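Local coordinates for sugar ABC transporter substrate-binding protein (Treponema pallidum subsp. pallidum, PDB 5U2P) that probably serves as the periplasmic ligand-binding component of an ABC transporter, with a sugar as its presumed but unproven cargo, at residues Ser44-Glu58 / Val327-Glu340. Sequence-based numbering, arbitrary orientation.
Sequences SSGLQNVFTKLELEE and VLASAAYQNSFFEE
The ring of Tyr-333 is sandwiched between Lys-53 on one face and Val-327 on the other, with Val-50 O near its plane at the edge. Lys-53 qualifies as a cation-pi partner: NZ stands 4.0 Å from the ring centroid of Tyr-333, 17° off the normal, and CE adds a CH-pi contact. A bend at chi3 (69°) in an otherwise extended lysine chain folds its end over the ring. On the opposite face Val-327 CG1 lies toward the rim. Tyr-333 fits as a knob into the hole formed by Val-50, Lys-53, Leu-54 and Glu-57, and a water in the ring plane, 2.8 Å from Tyr-333 OH, donates to both Glu-57 OE1 and Glu-58 OE2, tying the phenol to two carboxylates.

The Phe-337 ring presents its edge to the backbone of Gly-46 and Leu-47, with Gly-46 C 3.6 Å from Phe-337 CD1. This close approach accompanies the 5.1 Å separation of the Gly-46 and Phe-337 CA atoms. Leu-47 runs alongside the ring, while Val-50 CG2 reaches Phe-337 CD1 at 3.9 Å. The edge of Phe-51 meets Leu-328 CD1.

At the N-terminal end of helix 45-58, Glu-340 OE2 accepts from Ser-45 OG at 2.5 Å, approached from above the carboxylate plane. Glu-340 OE1 takes a weak, bent bond from Asn-49 ND2 (2.6 Å).

The axes of helices 45-58 and 331-337 approach to 9.7 Å at 146°, a roughly antiparallel packing. Phe-51 and Leu-54 also touch strand 61-67, so helix 45-58 lies between that strand's side chains and the 327-340 segment, within one alpha/beta lobe, an architecture characteristic of bacterial extracellular solute-binding proteins.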
# COMPACT_ATOMS: atom_id res chain seq x y z
N SER A 44 20.17 5.62 -3.96
CA SER A 44 19.93 7.05 -4.08
C SER A 44 21.01 7.88 -3.41
O SER A 44 21.86 7.36 -2.68
CB SER A 44 18.57 7.39 -3.46
OG SER A 44 18.56 7.05 -2.08
N SER A 45 20.98 9.19 -3.65
CA SER A 45 21.85 10.09 -2.92
C SER A 45 21.52 9.99 -1.43
O SER A 45 22.41 10.12 -0.59
CB SER A 45 21.70 11.53 -3.43
OG SER A 45 20.34 11.90 -3.56
N GLY A 46 20.26 9.71 -1.12
CA GLY A 46 19.83 9.54 0.26
C GLY A 46 20.63 8.47 0.97
O GLY A 46 21.25 8.71 2.01
N LEU A 47 20.65 7.27 0.39
CA LEU A 47 21.40 6.17 0.97
C LEU A 47 22.91 6.39 0.90
O LEU A 47 23.64 5.97 1.79
CB LEU A 47 21.06 4.85 0.28
CG LEU A 47 19.73 4.21 0.67
CD1 LEU A 47 19.56 2.90 -0.06
CD2 LEU A 47 19.62 3.99 2.18
N GLN A 48 23.40 7.03 -0.16
CA GLN A 48 24.83 7.28 -0.25
C GLN A 48 25.31 8.11 0.92
O GLN A 48 26.31 7.78 1.55
CB GLN A 48 25.17 8.00 -1.56
CG GLN A 48 25.11 7.12 -2.78
CD GLN A 48 25.19 7.92 -4.07
OE1 GLN A 48 25.95 8.88 -4.16
NE2 GLN A 48 24.40 7.54 -5.06
N ASN A 49 24.58 9.17 1.20
CA ASN A 49 24.96 10.09 2.25
C ASN A 49 24.78 9.44 3.60
O ASN A 49 25.54 9.71 4.54
CB ASN A 49 24.16 11.39 2.14
CG ASN A 49 24.50 12.18 0.88
OD1 ASN A 49 25.58 12.04 0.32
ND2 ASN A 49 23.56 13.00 0.42
N VAL A 50 23.77 8.57 3.70
CA VAL A 50 23.56 7.78 4.89
C VAL A 50 24.80 6.92 5.19
O VAL A 50 25.30 6.91 6.31
CB VAL A 50 22.30 6.86 4.75
CG1 VAL A 50 22.43 5.65 5.58
CG2 VAL A 50 21.05 7.63 5.11
N PHE A 51 25.28 6.21 4.18
CA PHE A 51 26.43 5.34 4.37
C PHE A 51 27.71 6.17 4.57
O PHE A 51 28.63 5.73 5.25
CB PHE A 51 26.59 4.38 3.19
CG PHE A 51 25.45 3.41 3.02
CD1 PHE A 51 24.68 3.01 4.11
CD2 PHE A 51 25.13 2.89 1.77
CE1 PHE A 51 23.63 2.12 3.95
CE2 PHE A 51 24.09 2.01 1.61
CZ PHE A 51 23.33 1.62 2.71
N THR A 52 27.75 7.37 3.99
CA THR A 52 28.91 8.23 4.18
C THR A 52 28.99 8.69 5.63
O THR A 52 30.08 8.72 6.21
CB THR A 52 28.88 9.47 3.24
OG1 THR A 52 28.88 9.04 1.88
CG2 THR A 52 30.10 10.36 3.47
N LYS A 53 27.85 9.08 6.19
CA LYS A 53 27.76 9.45 7.61
C LYS A 53 28.15 8.30 8.51
O LYS A 53 28.78 8.49 9.54
CB LYS A 53 26.34 9.89 7.98
CG LYS A 53 26.00 11.33 7.64
CD LYS A 53 24.58 11.67 8.07
CE LYS A 53 24.43 11.70 9.59
NZ LYS A 53 23.06 12.09 10.00
N LEU A 54 27.72 7.11 8.14
CA LEU A 54 28.01 5.96 8.94
C LEU A 54 29.52 5.75 9.06
O LEU A 54 30.03 5.45 10.14
CB LEU A 54 27.34 4.73 8.33
CG LEU A 54 26.91 3.59 9.23
CD1 LEU A 54 25.94 4.05 10.30
CD2 LEU A 54 26.30 2.52 8.33
N GLU A 55 30.22 5.89 7.95
CA GLU A 55 31.66 5.69 7.93
C GLU A 55 32.36 6.81 8.68
O GLU A 55 33.31 6.57 9.42
CB GLU A 55 32.19 5.61 6.51
CG GLU A 55 33.70 5.38 6.45
CD GLU A 55 34.19 5.02 5.06
OE1 GLU A 55 33.35 4.75 4.18
OE2 GLU A 55 35.42 5.00 4.86
N LEU A 56 31.85 8.02 8.52
CA LEU A 56 32.48 9.20 9.09
C LEU A 56 32.29 9.24 10.61
O LEU A 56 33.23 9.53 11.34
CB LEU A 56 31.90 10.46 8.44
CG LEU A 56 32.65 11.77 8.65
CD1 LEU A 56 34.07 11.69 8.11
CD2 LEU A 56 31.89 12.92 8.00
N GLU A 57 31.08 8.93 11.07
CA GLU A 57 30.73 9.08 12.48
C GLU A 57 30.82 7.80 13.29
O GLU A 57 31.06 7.85 14.50
CB GLU A 57 29.32 9.66 12.61
CG GLU A 57 29.14 11.02 11.89
CD GLU A 57 27.75 11.62 12.07
OE1 GLU A 57 27.01 11.19 12.97
OE2 GLU A 57 27.39 12.54 11.30
N GLU A 58 30.63 6.65 12.66
CA GLU A 58 30.48 5.40 13.40
C GLU A 58 31.64 4.44 13.16
O GLU A 58 31.68 3.35 13.76
CB GLU A 58 29.14 4.74 13.07
CG GLU A 58 27.94 5.65 13.35
CD GLU A 58 27.82 6.04 14.81
OE1 GLU A 58 28.12 5.20 15.68
OE2 GLU A 58 27.40 7.17 15.12
N VAL A 327 21.64 2.59 14.09
CA VAL A 327 22.01 3.98 13.80
C VAL A 327 21.15 4.54 12.64
O VAL A 327 20.64 5.66 12.71
CB VAL A 327 23.51 4.13 13.44
CG1 VAL A 327 23.84 5.57 13.01
CG2 VAL A 327 24.39 3.75 14.62
N LEU A 328 20.98 3.75 11.59
CA LEU A 328 20.17 4.19 10.45
C LEU A 328 18.73 4.48 10.87
O LEU A 328 18.08 5.36 10.31
CB LEU A 328 20.19 3.14 9.34
CG LEU A 328 21.53 2.87 8.64
CD1 LEU A 328 21.36 1.94 7.43
CD2 LEU A 328 22.16 4.13 8.22
N ALA A 329 18.24 3.76 11.86
CA ALA A 329 16.87 3.92 12.33
C ALA A 329 16.68 5.18 13.18
O ALA A 329 15.54 5.62 13.41
CB ALA A 329 16.45 2.69 13.12
N SER A 330 17.77 5.75 13.66
CA SER A 330 17.75 6.89 14.59
C SER A 330 17.13 8.10 13.92
O SER A 330 17.20 8.24 12.70
CB SER A 330 19.17 7.22 15.10
OG SER A 330 19.97 7.89 14.14
N ALA A 331 16.53 8.98 14.71
CA ALA A 331 15.81 10.13 14.15
C ALA A 331 16.74 11.02 13.33
O ALA A 331 16.34 11.56 12.29
CB ALA A 331 15.16 10.93 15.27
N ALA A 332 17.99 11.15 13.78
CA ALA A 332 18.98 11.97 13.09
C ALA A 332 19.23 11.49 11.67
O ALA A 332 19.32 12.28 10.73
CB ALA A 332 20.30 11.98 13.88
N TYR A 333 19.34 10.17 11.52
CA TYR A 333 19.58 9.60 10.20
C TYR A 333 18.33 9.60 9.34
O TYR A 333 18.41 9.88 8.15
CB TYR A 333 20.15 8.20 10.35
CG TYR A 333 21.65 8.16 10.57
CD1 TYR A 333 22.23 8.70 11.71
CD2 TYR A 333 22.50 7.59 9.63
CE1 TYR A 333 23.59 8.67 11.90
CE2 TYR A 333 23.86 7.56 9.81
CZ TYR A 333 24.40 8.09 10.95
OH TYR A 333 25.75 8.05 11.15
N GLN A 334 17.18 9.28 9.94
CA GLN A 334 15.93 9.35 9.20
C GLN A 334 15.67 10.78 8.70
O GLN A 334 15.21 10.96 7.57
CB GLN A 334 14.75 8.89 10.07
CG GLN A 334 14.75 7.39 10.36
CD GLN A 334 14.69 6.58 9.09
OE1 GLN A 334 13.76 6.72 8.29
NE2 GLN A 334 15.71 5.75 8.86
N ASN A 335 15.98 11.77 9.53
CA ASN A 335 15.74 13.16 9.13
C ASN A 335 16.62 13.56 7.96
O ASN A 335 16.15 14.16 6.99
CB ASN A 335 15.95 14.09 10.32
CG ASN A 335 14.77 14.10 11.27
OD1 ASN A 335 13.62 13.96 10.85
ND2 ASN A 335 15.04 14.27 12.56
N SER A 336 17.89 13.19 8.01
CA SER A 336 18.81 13.41 6.91
C SER A 336 18.37 12.67 5.66
O SER A 336 18.31 13.24 4.57
CB SER A 336 20.22 12.97 7.33
OG SER A 336 21.13 13.10 6.26
N PHE A 337 18.01 11.41 5.81
CA PHE A 337 17.59 10.59 4.69
C PHE A 337 16.39 11.17 3.94
O PHE A 337 16.35 11.15 2.71
CB PHE A 337 17.28 9.18 5.23
CG PHE A 337 16.91 8.16 4.18
CD1 PHE A 337 17.71 7.96 3.08
CD2 PHE A 337 15.78 7.37 4.34
CE1 PHE A 337 17.38 7.01 2.13
CE2 PHE A 337 15.44 6.42 3.38
CZ PHE A 337 16.24 6.24 2.28
N PHE A 338 15.40 11.66 4.68
CA PHE A 338 14.17 12.12 4.06
C PHE A 338 14.24 13.57 3.59
O PHE A 338 13.23 14.12 3.13
CB PHE A 338 12.99 11.92 5.02
CG PHE A 338 12.36 10.55 4.88
CD1 PHE A 338 12.82 9.48 5.62
CD2 PHE A 338 11.38 10.33 3.94
CE1 PHE A 338 12.27 8.21 5.45
CE2 PHE A 338 10.82 9.07 3.76
CZ PHE A 338 11.27 8.01 4.53
N GLU A 339 15.42 14.17 3.66
CA GLU A 339 15.66 15.42 2.93
C GLU A 339 15.84 15.11 1.44
O GLU A 339 15.72 15.99 0.60
CB GLU A 339 16.88 16.15 3.49
CG GLU A 339 16.61 16.77 4.86
CD GLU A 339 17.84 17.43 5.45
OE1 GLU A 339 18.88 17.48 4.75
OE2 GLU A 339 17.76 17.91 6.60
N GLU A 340 16.09 13.84 1.14
CA GLU A 340 16.28 13.36 -0.23
C GLU A 340 15.27 12.29 -0.63
O GLU A 340 14.75 12.28 -1.74
CB GLU A 340 17.69 12.79 -0.39
CG GLU A 340 18.78 13.77 -0.00
CD GLU A 340 20.10 13.43 -0.64
OE1 GLU A 340 20.97 12.85 0.05
OE2 GLU A 340 20.28 13.73 -1.84
O HOH W 1 26.38 8.91 13.70